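Local coordinates for dihydrodipicolinate reductase N-terminus domain-containing protein (Mycobacterium smegmatis, PDB 6IAQ) that probably catalyses NADP-dependent amine dehydrogenation and, run in reverse, the asymmetric reductive amination of ketones, through an N-terminal Rossmann domain that holds the cofactor, at residues A[13-18]-A[49-54]; A[17-22]-A[308-313]; A[25-28]-A[32-35]; A[75-80]-A[312-317]. One frame throughout, in Å; residues are numbered along the deposited sequence.

Interaction 1: A[13-18]-A[49-54]; sequences YGVGAM and GDLLGL. With NAP (NADP nicotinamide-adenine-dinucleotide phosphate), chain F.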
# COMPACT_ATOMS: atom_id res chain seq x y z
N TYR A 13 -0.57 27.88 6.51
CA TYR A 13 0.77 28.47 6.67
C TYR A 13 1.46 28.43 5.30
O TYR A 13 1.94 27.34 4.88
CB TYR A 13 1.49 27.71 7.78
CG TYR A 13 2.60 28.45 8.49
CD1 TYR A 13 3.36 29.41 7.85
CD2 TYR A 13 2.90 28.14 9.80
CE1 TYR A 13 4.41 30.03 8.49
CE2 TYR A 13 3.94 28.78 10.46
CZ TYR A 13 4.68 29.74 9.81
OH TYR A 13 5.71 30.36 10.45
N GLY A 14 1.51 29.59 4.64
CA GLY A 14 1.87 29.74 3.22
C GLY A 14 0.61 29.63 2.39
O GLY A 14 -0.29 28.85 2.76
N VAL A 15 0.51 30.42 1.33
CA VAL A 15 -0.69 30.50 0.47
C VAL A 15 -0.22 30.46 -0.98
O VAL A 15 -0.62 31.34 -1.76
CB VAL A 15 -1.54 31.74 0.78
CG1 VAL A 15 -2.91 31.59 0.15
CG2 VAL A 15 -1.68 31.96 2.27
N GLY A 16 0.58 29.45 -1.32
CA GLY A 16 1.18 29.35 -2.66
C GLY A 16 0.45 28.34 -3.50
O GLY A 16 -0.76 28.11 -3.26
N ALA A 17 1.14 27.74 -4.46
CA ALA A 17 0.50 26.81 -5.42
C ALA A 17 -0.17 25.66 -4.64
O ALA A 17 -1.36 25.32 -4.93
CB ALA A 17 1.52 26.29 -6.40
N MET A 18 0.52 25.06 -3.68
CA MET A 18 -0.01 23.85 -2.98
C MET A 18 -1.09 24.26 -1.95
O MET A 18 -2.18 23.68 -2.00
CB MET A 18 1.09 23.01 -2.32
CG MET A 18 2.04 22.35 -3.36
SD MET A 18 1.19 21.37 -4.61
CE MET A 18 0.94 22.55 -5.95
N GLY A 49 -10.38 33.83 1.11
CA GLY A 49 -11.37 33.43 0.08
C GLY A 49 -11.20 34.22 -1.20
O GLY A 49 -11.28 33.62 -2.29
N ASP A 50 -10.97 35.53 -1.10
CA ASP A 50 -10.73 36.43 -2.27
C ASP A 50 -9.40 36.06 -2.91
O ASP A 50 -9.34 35.94 -4.14
CB ASP A 50 -10.71 37.91 -1.87
CG ASP A 50 -12.06 38.45 -1.43
OD1 ASP A 50 -13.10 37.89 -1.86
OD2 ASP A 50 -12.06 39.41 -0.64
N LEU A 51 -8.38 35.87 -2.09
CA LEU A 51 -7.00 35.60 -2.54
C LEU A 51 -6.96 34.28 -3.32
O LEU A 51 -6.16 34.19 -4.24
CB LEU A 51 -6.08 35.59 -1.32
CG LEU A 51 -4.59 35.46 -1.61
CD1 LEU A 51 -4.15 36.54 -2.60
CD2 LEU A 51 -3.81 35.51 -0.31
N LEU A 52 -7.83 33.33 -2.98
CA LEU A 52 -7.93 31.99 -3.63
C LEU A 52 -9.00 31.99 -4.73
O LEU A 52 -9.12 30.97 -5.40
CB LEU A 52 -8.28 30.92 -2.59
CG LEU A 52 -7.31 30.78 -1.41
CD1 LEU A 52 -7.83 29.74 -0.43
CD2 LEU A 52 -5.90 30.46 -1.86
N GLY A 53 -9.76 33.06 -4.90
CA GLY A 53 -10.76 33.18 -5.99
C GLY A 53 -11.94 32.24 -5.79
O GLY A 53 -12.47 31.73 -6.80
N LEU A 54 -12.33 32.00 -4.54
CA LEU A 54 -13.64 31.40 -4.16
C LEU A 54 -14.62 32.57 -4.18
O LEU A 54 -14.22 33.66 -3.71
CB LEU A 54 -13.55 30.81 -2.74
CG LEU A 54 -12.22 30.17 -2.33
CD1 LEU A 54 -12.29 29.66 -0.90
CD2 LEU A 54 -11.80 29.07 -3.28
PA NAP F . 5.07 28.30 -3.79
O1A NAP F . 3.92 28.44 -4.67
O2A NAP F . 6.41 29.05 -4.00
O5B NAP F . 4.52 28.63 -2.29
C5B NAP F . 5.39 28.89 -1.18
C4B NAP F . 4.67 29.82 -0.22
O4B NAP F . 5.45 30.07 0.95
C3B NAP F . 4.31 31.21 -0.80
O3B NAP F . 2.90 31.37 -0.52
C2B NAP F . 5.10 32.24 -0.00
O2B NAP F . 4.36 33.44 0.31
C1B NAP F . 5.22 31.48 1.28
N9A NAP F . 6.30 31.85 2.19
C8A NAP F . 7.63 31.85 1.98
N7A NAP F . 8.24 32.17 3.13
C5A NAP F . 7.29 32.28 4.08
C6A NAP F . 7.21 32.57 5.54
N6A NAP F . 8.31 32.81 6.24
N1A NAP F . 6.01 32.60 6.12
C2A NAP F . 4.86 32.35 5.47
N3A NAP F . 4.83 32.08 4.14
C4A NAP F . 6.00 32.07 3.46
O3 NAP F . 5.54 26.73 -3.66
PN NAP F . 4.52 25.42 -3.59
O1N NAP F . 4.39 24.72 -4.90
O2N NAP F . 3.26 25.78 -2.87
O5D NAP F . 5.54 24.62 -2.66
C5D NAP F . 5.84 24.91 -1.29
C4D NAP F . 6.80 23.96 -0.64
O4D NAP F . 6.15 22.64 -0.59
C3D NAP F . 8.09 23.86 -1.42
O3D NAP F . 9.23 23.82 -0.59
C2D NAP F . 7.93 22.53 -2.17
O2D NAP F . 9.22 22.00 -2.49
C1D NAP F . 7.07 21.72 -1.16
N1N NAP F . 6.31 20.64 -1.82
C2N NAP F . 6.41 19.42 -1.32
C3N NAP F . 5.76 18.37 -1.95
C7N NAP F . 5.80 16.97 -1.38
O7N NAP F . 5.34 16.08 -2.10
N7N NAP F . 6.28 16.72 -0.15
C4N NAP F . 5.01 18.62 -3.10
C5N NAP F . 4.92 19.92 -3.61
C6N NAP F . 5.59 20.90 -2.93
P2B NAP F . 3.83 34.44 -0.82
O1X NAP F . 2.75 33.75 -1.60
O2X NAP F . 3.12 35.55 -0.05
O3X NAP F . 5.17 34.76 -1.50
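V15 and L52 mark the nearest approach of the two backbones, with 8.5 Å between their CA atoms, a spacing that only side chains can span. Segment 13-18 runs from the end of strand 9-13 through a glycine-rich turn, with G16 at the N-cap of helix 17-28. Segment 49-54 finishes a short helix, which G53 closes in a Schellman motif: its phi is positive, G53 N bonds D50 O at 3.0 Å, and L54 N bonds G49 O.

The side-chain contact converges on one methyl. V15 CG1 lies anti to its backbone N (chi1 -165°) and meets L52 CD2 at 3.8 Å and L51 CD2 at 4.0 Å. V15 and L52 cross at about a right angle, whereas L51 comes in at a slant. L52 also packs on S20 and A23 of helix 17-28.

The cofactor is held by the backbone of the same turn. A17 N donates to NAP O1A at 2.9 Å, nearly straight at 174°, and M18 N reaches NAP O2N, also at 2.9 Å; V15 N makes a more bent bond (143°) to the ribose oxygen NAP O3B. The edge of the Y13 ring faces the adenine, with CE1 3.8 Å from NAP C2A.

This is the dinucleotide-binding turn of a Rossmann fold, with both phosphates of the bridge gripped by amides at a helix start, where the helix dipole would probably favour their negative charge. V15 thus divides its roles: its amide serves the cofactor, while its methyl joins the turn to 49-54 by purely apolar contact.

Interaction 2: A[17-22]-A[308-313]; sequences AMNSIV and TQMVNR. With NAP (NADP nicotinamide-adenine-dinucleotide phosphate), chain F.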
# COMPACT_ATOMS: atom_id res chain seq x y z
N ALA A 17 1.14 27.74 -4.46
CA ALA A 17 0.50 26.81 -5.42
C ALA A 17 -0.17 25.66 -4.64
O ALA A 17 -1.36 25.32 -4.93
CB ALA A 17 1.52 26.29 -6.40
N MET A 18 0.52 25.06 -3.68
CA MET A 18 -0.01 23.85 -2.98
C MET A 18 -1.09 24.26 -1.95
O MET A 18 -2.18 23.68 -2.00
CB MET A 18 1.09 23.01 -2.32
CG MET A 18 2.04 22.35 -3.36
SD MET A 18 1.19 21.37 -4.61
CE MET A 18 0.94 22.55 -5.95
N ASN A 19 -0.83 25.23 -1.09
CA ASN A 19 -1.83 25.59 -0.04
C ASN A 19 -3.08 26.18 -0.66
O ASN A 19 -4.15 26.06 -0.02
CB ASN A 19 -1.26 26.42 1.11
CG ASN A 19 -0.88 25.55 2.28
OD1 ASN A 19 -1.18 24.35 2.28
ND2 ASN A 19 -0.22 26.12 3.29
N SER A 20 -3.02 26.73 -1.88
CA SER A 20 -4.24 27.18 -2.57
C SER A 20 -5.15 25.97 -2.81
O SER A 20 -6.35 26.07 -2.55
CB SER A 20 -3.94 27.93 -3.84
OG SER A 20 -3.19 29.12 -3.53
N ILE A 21 -4.59 24.85 -3.25
CA ILE A 21 -5.37 23.60 -3.51
C ILE A 21 -5.83 23.05 -2.16
O ILE A 21 -7.01 22.66 -2.02
CB ILE A 21 -4.53 22.58 -4.30
CG1 ILE A 21 -4.08 23.15 -5.65
CG2 ILE A 21 -5.31 21.29 -4.49
CD1 ILE A 21 -3.01 22.33 -6.36
N VAL A 22 -4.92 22.98 -1.21
CA VAL A 22 -5.18 22.40 0.13
C VAL A 22 -6.35 23.14 0.80
O VAL A 22 -7.23 22.46 1.38
CB VAL A 22 -3.91 22.45 0.98
CG1 VAL A 22 -4.23 22.20 2.45
CG2 VAL A 22 -2.87 21.46 0.46
N THR A 308 -3.94 16.03 -1.26
CA THR A 308 -4.89 15.05 -0.64
C THR A 308 -4.19 14.33 0.50
O THR A 308 -4.82 14.11 1.52
CB THR A 308 -5.44 14.00 -1.61
OG1 THR A 308 -4.34 13.23 -2.12
CG2 THR A 308 -6.27 14.65 -2.68
N GLN A 309 -2.91 13.99 0.35
CA GLN A 309 -2.23 13.22 1.42
C GLN A 309 -2.04 14.10 2.65
O GLN A 309 -2.33 13.60 3.76
CB GLN A 309 -0.97 12.57 0.88
CG GLN A 309 -1.30 11.40 -0.04
CD GLN A 309 -0.04 10.76 -0.55
OE1 GLN A 309 0.51 9.88 0.08
NE2 GLN A 309 0.41 11.22 -1.70
N MET A 310 -1.59 15.34 2.50
CA MET A 310 -1.43 16.25 3.66
C MET A 310 -2.80 16.44 4.33
O MET A 310 -2.86 16.38 5.54
CB MET A 310 -0.84 17.62 3.28
CG MET A 310 -0.68 18.51 4.50
SD MET A 310 0.58 19.83 4.30
CE MET A 310 -0.28 20.72 3.01
N VAL A 311 -3.85 16.67 3.57
CA VAL A 311 -5.21 16.88 4.12
C VAL A 311 -5.67 15.63 4.87
O VAL A 311 -6.05 15.75 6.05
CB VAL A 311 -6.20 17.32 3.03
CG1 VAL A 311 -7.65 17.31 3.51
CG2 VAL A 311 -5.82 18.70 2.50
N ASN A 312 -5.57 14.46 4.23
CA ASN A 312 -6.11 13.18 4.77
C ASN A 312 -5.26 12.79 5.98
O ASN A 312 -5.76 12.00 6.82
CB ASN A 312 -6.21 12.09 3.70
CG ASN A 312 -7.21 12.41 2.59
OD1 ASN A 312 -8.05 13.31 2.73
ND2 ASN A 312 -7.12 11.70 1.47
N ARG A 313 -4.05 13.36 6.13
CA ARG A 313 -3.20 13.10 7.32
C ARG A 313 -3.62 13.94 8.54
O ARG A 313 -3.19 13.62 9.66
CB ARG A 313 -1.72 13.37 7.03
CG ARG A 313 -0.94 12.25 6.35
CD ARG A 313 -1.06 10.94 7.09
NE ARG A 313 -0.21 9.90 6.55
CZ ARG A 313 -0.29 8.61 6.90
NH1 ARG A 313 -1.17 8.19 7.82
NH2 ARG A 313 0.54 7.75 6.35
PA NAP F . 5.07 28.30 -3.79
O1A NAP F . 3.92 28.44 -4.67
O2A NAP F . 6.41 29.05 -4.00
O5B NAP F . 4.52 28.63 -2.29
C5B NAP F . 5.39 28.89 -1.18
C4B NAP F . 4.67 29.82 -0.22
O4B NAP F . 5.45 30.07 0.95
C3B NAP F . 4.31 31.21 -0.80
O3B NAP F . 2.90 31.37 -0.52
C2B NAP F . 5.10 32.24 -0.00
O2B NAP F . 4.36 33.44 0.31
C1B NAP F . 5.22 31.48 1.28
N9A NAP F . 6.30 31.85 2.19
C8A NAP F . 7.63 31.85 1.98
N7A NAP F . 8.24 32.17 3.13
C5A NAP F . 7.29 32.28 4.08
C6A NAP F . 7.21 32.57 5.54
N6A NAP F . 8.31 32.81 6.24
N1A NAP F . 6.01 32.60 6.12
C2A NAP F . 4.86 32.35 5.47
N3A NAP F . 4.83 32.08 4.14
C4A NAP F . 6.00 32.07 3.46
O3 NAP F . 5.54 26.73 -3.66
PN NAP F . 4.52 25.42 -3.59
O1N NAP F . 4.39 24.72 -4.90
O2N NAP F . 3.26 25.78 -2.87
O5D NAP F . 5.54 24.62 -2.66
C5D NAP F . 5.84 24.91 -1.29
C4D NAP F . 6.80 23.96 -0.64
O4D NAP F . 6.15 22.64 -0.59
C3D NAP F . 8.09 23.86 -1.42
O3D NAP F . 9.23 23.82 -0.59
C2D NAP F . 7.93 22.53 -2.17
O2D NAP F . 9.22 22.00 -2.49
C1D NAP F . 7.07 21.72 -1.16
N1N NAP F . 6.31 20.64 -1.82
C2N NAP F . 6.41 19.42 -1.32
C3N NAP F . 5.76 18.37 -1.95
C7N NAP F . 5.80 16.97 -1.38
O7N NAP F . 5.34 16.08 -2.10
N7N NAP F . 6.28 16.72 -0.15
C4N NAP F . 5.01 18.62 -3.10
C5N NAP F . 4.92 19.92 -3.61
C6N NAP F . 5.59 20.90 -2.93
P2B NAP F . 3.83 34.44 -0.82
O1X NAP F . 2.75 33.75 -1.60
O2X NAP F . 3.12 35.55 -0.05
O3X NAP F . 5.17 34.76 -1.50
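V22 packs against M310 and V311 in a buried, apolar helix-to-helix contact that brings helix 302-312, from the C-terminal part of the chain, against the first helix of the Rossmann domain. The axes of 17-22 and 308-312 approach to 10.4 Å and cross at -54°, and no hydrogen bond passes between the segments.

The two methyls of V22 serve different neighbours. CG2 touches M310 CE at 3.7 Å, the two side chains crossing at roughly a right angle; CG1 meets V311 CG2 at 3.8 Å as those side chains slide past each other in opposite senses. M310 leaves its backbone with CG anti to N (chi1 -179°), runs on extended, and turns only at chi3, which brings its terminal methyl against both V22 and N19.

That methyl also lies 3.8 Å from N19 OD1, a buried carbonyl oxygen for which the model holds no hydrogen-bond partner. The other end of the amide is well satisfied, since N19 ND2 donates to the backbone oxygens of G14 and V79.

V79 of strand 77-80 packs against both V22 and M310, C307 packs beside V22, and N312 ND2 bonds G154 O and A156 O of the second subunit, so helix 302-312 is set between helix 17-28, the parallel sheet and the dimer partner.

Interaction 3: A[25-28]-A[32-35]; sequences MLLD and QIVG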
# COMPACT_ATOMS: atom_id res chain seq x y z
N MET A 25 -9.69 21.96 -0.34
CA MET A 25 -9.95 20.59 0.16
C MET A 25 -10.30 20.67 1.66
O MET A 25 -11.18 19.93 2.07
CB MET A 25 -8.73 19.67 -0.02
CG MET A 25 -8.42 19.34 -1.46
SD MET A 25 -6.84 18.46 -1.61
CE MET A 25 -6.85 18.18 -3.37
N LEU A 26 -9.64 21.52 2.44
CA LEU A 26 -9.95 21.68 3.89
C LEU A 26 -11.43 22.08 4.02
O LEU A 26 -12.17 21.45 4.80
CB LEU A 26 -9.06 22.74 4.54
CG LEU A 26 -7.58 22.40 4.69
CD1 LEU A 26 -6.81 23.61 5.22
CD2 LEU A 26 -7.36 21.21 5.59
N LEU A 27 -11.88 23.05 3.24
CA LEU A 27 -13.28 23.54 3.27
C LEU A 27 -14.23 22.39 2.89
O LEU A 27 -15.20 22.17 3.62
CB LEU A 27 -13.41 24.74 2.33
CG LEU A 27 -12.59 25.96 2.75
CD1 LEU A 27 -12.68 27.04 1.69
CD2 LEU A 27 -13.08 26.50 4.08
N ASP A 28 -13.92 21.61 1.85
CA ASP A 28 -14.71 20.43 1.42
C ASP A 28 -14.83 19.40 2.56
O ASP A 28 -15.85 18.73 2.60
CB ASP A 28 -14.12 19.75 0.18
CG ASP A 28 -14.31 20.57 -1.10
OD1 ASP A 28 -15.03 21.58 -1.04
OD2 ASP A 28 -13.73 20.19 -2.15
N GLN A 32 -12.59 24.21 9.71
CA GLN A 32 -12.72 25.67 9.94
C GLN A 32 -11.33 26.30 9.73
O GLN A 32 -10.41 26.02 10.53
CB GLN A 32 -13.26 25.97 11.33
CG GLN A 32 -14.69 25.48 11.53
CD GLN A 32 -15.11 25.56 12.97
OE1 GLN A 32 -15.42 24.55 13.61
NE2 GLN A 32 -15.10 26.77 13.50
N ILE A 33 -11.17 27.10 8.68
CA ILE A 33 -9.91 27.87 8.50
C ILE A 33 -10.06 29.13 9.36
O ILE A 33 -10.97 29.92 9.07
CB ILE A 33 -9.61 28.16 7.02
CG1 ILE A 33 -9.48 26.87 6.20
CG2 ILE A 33 -8.38 29.05 6.91
CD1 ILE A 33 -9.41 27.10 4.70
N VAL A 34 -9.18 29.32 10.34
CA VAL A 34 -9.26 30.46 11.29
C VAL A 34 -8.09 31.42 11.07
O VAL A 34 -8.09 32.49 11.70
CB VAL A 34 -9.33 29.96 12.74
CG1 VAL A 34 -10.55 29.07 12.91
CG2 VAL A 34 -8.05 29.27 13.20
N GLY A 35 -7.13 31.07 10.21
CA GLY A 35 -5.97 31.95 9.98
C GLY A 35 -5.18 31.56 8.75
O GLY A 35 -5.37 30.43 8.25
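I33 is the residue of 32-35 that meets the helix, fitting its side chain against L26 and L27 of 25-28. The strand enters at Q32, whose CA comes within 7.0 Å of L27 CA, the nearest approach of the two backbones. The CB of Q32 points away from the helix, and its backbone instead bonds I8 and A10, which ties the beginning of the strand to its neighbour 9-13.

At I33 the direction reverses and CB points toward the helix. CG1 is anti to the carbonyl carbon (chi1 -59°) and chi2 is extended at 171°, which carries CD1 out to L27. I33 CD1 meets L27 CD2 at 3.8 Å and L27 CG at 3.9 Å, so the end of the isoleucine lies against the branch of the leucine, the two side chains crossing at about a right angle. One atom back, I33 CG1 is 4.3 Å from L26 CD1, a looser touch. I33 also packs on V12 of strand 9-13.

Strand 9-13, helix 17-28 and strand 32-37 form a beta-alpha-beta unit, the opening element of the Rossmann fold; the contact lies at its return, where only the three residues 29-31 separate helix from strand. Within that return, two successive leucines both meet the one strand residue. L27 reaches further, to L54 and L58, while L26 rests on V31.

V34 follows on the other face of the strand, packing on R9, and its backbone continues the pairing with A10. G35 carries this on to V12. The cofactor is about 13 Å from the side chain of L26.

Interaction 4: A[75-80]-A[312-317]; sequences PDIAVI and NRIPDV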
# COMPACT_ATOMS: atom_id res chain seq x y z
N PRO A 75 -5.06 27.37 16.74
CA PRO A 75 -5.67 26.32 15.93
C PRO A 75 -5.26 24.93 16.43
O PRO A 75 -4.26 24.80 17.10
CB PRO A 75 -5.09 26.60 14.54
CG PRO A 75 -3.70 27.13 14.84
CD PRO A 75 -3.93 28.01 16.05
N ASP A 76 -6.02 23.91 16.03
CA ASP A 76 -5.68 22.48 16.26
C ASP A 76 -4.51 22.07 15.36
O ASP A 76 -3.80 21.10 15.73
CB ASP A 76 -6.87 21.58 15.93
CG ASP A 76 -8.05 21.86 16.84
OD1 ASP A 76 -7.89 21.62 18.00
OD2 ASP A 76 -9.09 22.37 16.36
N ILE A 77 -4.35 22.73 14.21
CA ILE A 77 -3.38 22.28 13.17
C ILE A 77 -2.94 23.48 12.32
O ILE A 77 -3.82 24.29 11.87
CB ILE A 77 -3.97 21.14 12.30
CG1 ILE A 77 -2.92 20.49 11.38
CG2 ILE A 77 -5.16 21.64 11.50
CD1 ILE A 77 -2.07 19.48 12.04
N ALA A 78 -1.64 23.56 12.09
CA ALA A 78 -1.01 24.41 11.06
C ALA A 78 -0.68 23.52 9.86
O ALA A 78 -0.04 22.47 10.05
CB ALA A 78 0.24 25.05 11.61
N VAL A 79 -1.14 23.92 8.68
CA VAL A 79 -1.00 23.17 7.40
C VAL A 79 0.03 23.94 6.56
O VAL A 79 -0.29 25.02 6.11
CB VAL A 79 -2.37 23.04 6.72
CG1 VAL A 79 -2.27 22.23 5.46
CG2 VAL A 79 -3.41 22.45 7.68
N ILE A 80 1.26 23.45 6.51
CA ILE A 80 2.44 24.23 6.05
C ILE A 80 2.82 23.79 4.63
O ILE A 80 3.15 22.60 4.42
CB ILE A 80 3.62 24.09 7.00
CG1 ILE A 80 3.20 24.39 8.45
CG2 ILE A 80 4.76 24.99 6.54
CD1 ILE A 80 4.31 24.16 9.45
N ASN A 312 -5.57 14.46 4.23
CA ASN A 312 -6.11 13.18 4.77
C ASN A 312 -5.26 12.79 5.98
O ASN A 312 -5.76 12.00 6.82
CB ASN A 312 -6.21 12.09 3.70
CG ASN A 312 -7.21 12.41 2.59
OD1 ASN A 312 -8.05 13.31 2.73
ND2 ASN A 312 -7.12 11.70 1.47
N ARG A 313 -4.05 13.36 6.13
CA ARG A 313 -3.20 13.10 7.32
C ARG A 313 -3.62 13.94 8.54
O ARG A 313 -3.19 13.62 9.66
CB ARG A 313 -1.72 13.37 7.03
CG ARG A 313 -0.94 12.25 6.35
CD ARG A 313 -1.06 10.94 7.09
NE ARG A 313 -0.21 9.90 6.55
CZ ARG A 313 -0.29 8.61 6.90
NH1 ARG A 313 -1.17 8.19 7.82
NH2 ARG A 313 0.54 7.75 6.35
N ILE A 314 -4.42 14.98 8.39
CA ILE A 314 -4.64 15.96 9.50
C ILE A 314 -5.23 15.24 10.72
O ILE A 314 -4.74 15.43 11.83
CB ILE A 314 -5.46 17.18 9.05
CG1 ILE A 314 -4.60 18.13 8.20
CG2 ILE A 314 -6.07 17.91 10.25
CD1 ILE A 314 -5.40 19.13 7.42
N PRO A 315 -6.28 14.39 10.60
CA PRO A 315 -6.80 13.69 11.78
C PRO A 315 -5.75 12.79 12.44
O PRO A 315 -5.76 12.69 13.67
CB PRO A 315 -7.98 12.86 11.27
CG PRO A 315 -8.39 13.54 9.97
CD PRO A 315 -7.12 14.18 9.42
N ASP A 316 -4.89 12.15 11.64
CA ASP A 316 -3.83 11.25 12.13
C ASP A 316 -2.86 12.06 12.97
O ASP A 316 -2.49 11.58 14.03
CB ASP A 316 -3.10 10.52 11.00
CG ASP A 316 -3.98 9.63 10.16
OD1 ASP A 316 -5.10 9.27 10.65
OD2 ASP A 316 -3.57 9.31 9.02
N VAL A 317 -2.49 13.26 12.50
CA VAL A 317 -1.41 14.07 13.13
C VAL A 317 -1.98 14.65 14.43
O VAL A 317 -1.28 14.62 15.44
CB VAL A 317 -0.85 15.12 12.15
CG1 VAL A 317 -0.01 16.17 12.83
CG2 VAL A 317 -0.04 14.44 11.04
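I77 of strand 77-80 faces I314 of helix 314-319, with 7.4 Å between their CA atoms. From CB, which points toward the helix, the I77 side chain divides. CG2 stands between the backbone N and the carbonyl carbon and meets I314 CG2 at 4.0 Å, the two side chains meeting at an oblique angle. The other branch starts at CG1, anti to the backbone N (chi1 -170°), and bends at chi2 (81°), which brings CD1 to V317 CG1, also at 4.0 Å. V317 lies nearly one turn further along the helix from I314, so the two branches of a single isoleucine span that rise.

Two residues on, V79 adds a smaller contact: its CG2 approaches I314 CD1 to 3.9 Å, with the side chains at about a right angle. I314 thus offers one branch end to each strand residue, CG2 to I77 and CD1 to V79, and it also packs on V104 of the neighbouring strand 102-105.

Within 312-317, R313 and D316 pair three residues apart. R313 NH1 donates to D316 OD2 at 2.9 Å, approaching from the anti side and 31° out of the carboxylate plane. R313 NE has a second acid in D142, and D316 OD1 a second base in R336.

The chemistry is divided accordingly. Between the two segments the contact is made by branched aliphatic groups, without a hydrogen bond, while the buried charges of R313 and D316 are met in a network that would probably favour their ionised forms. At this contact helix 314-319 meets strand 77-80 by apolar packing.

Interactions 1, 2 and 3 follow helix 17-28 from its cofactor-binding start to its last turn, each centre about 11 Å from the other two. Interaction 4 lies 10 Å from interaction 2 and 17 Å from interaction 1, on strand 77-80, in the parallel sheet that also holds strand 32-37 of interaction 3. Interactions 1 and 3 stay within the N-terminal Rossmann region; interactions 2 and 4 bring in the consecutive helices 302-312 and 314-319 from near the end of the chain, closing over more than 230 residues. They share N312 and R313, and M310 CE touches V79 CG1 at 3.5 Å. The C-terminal helices therefore complete one side of the cofactor domain.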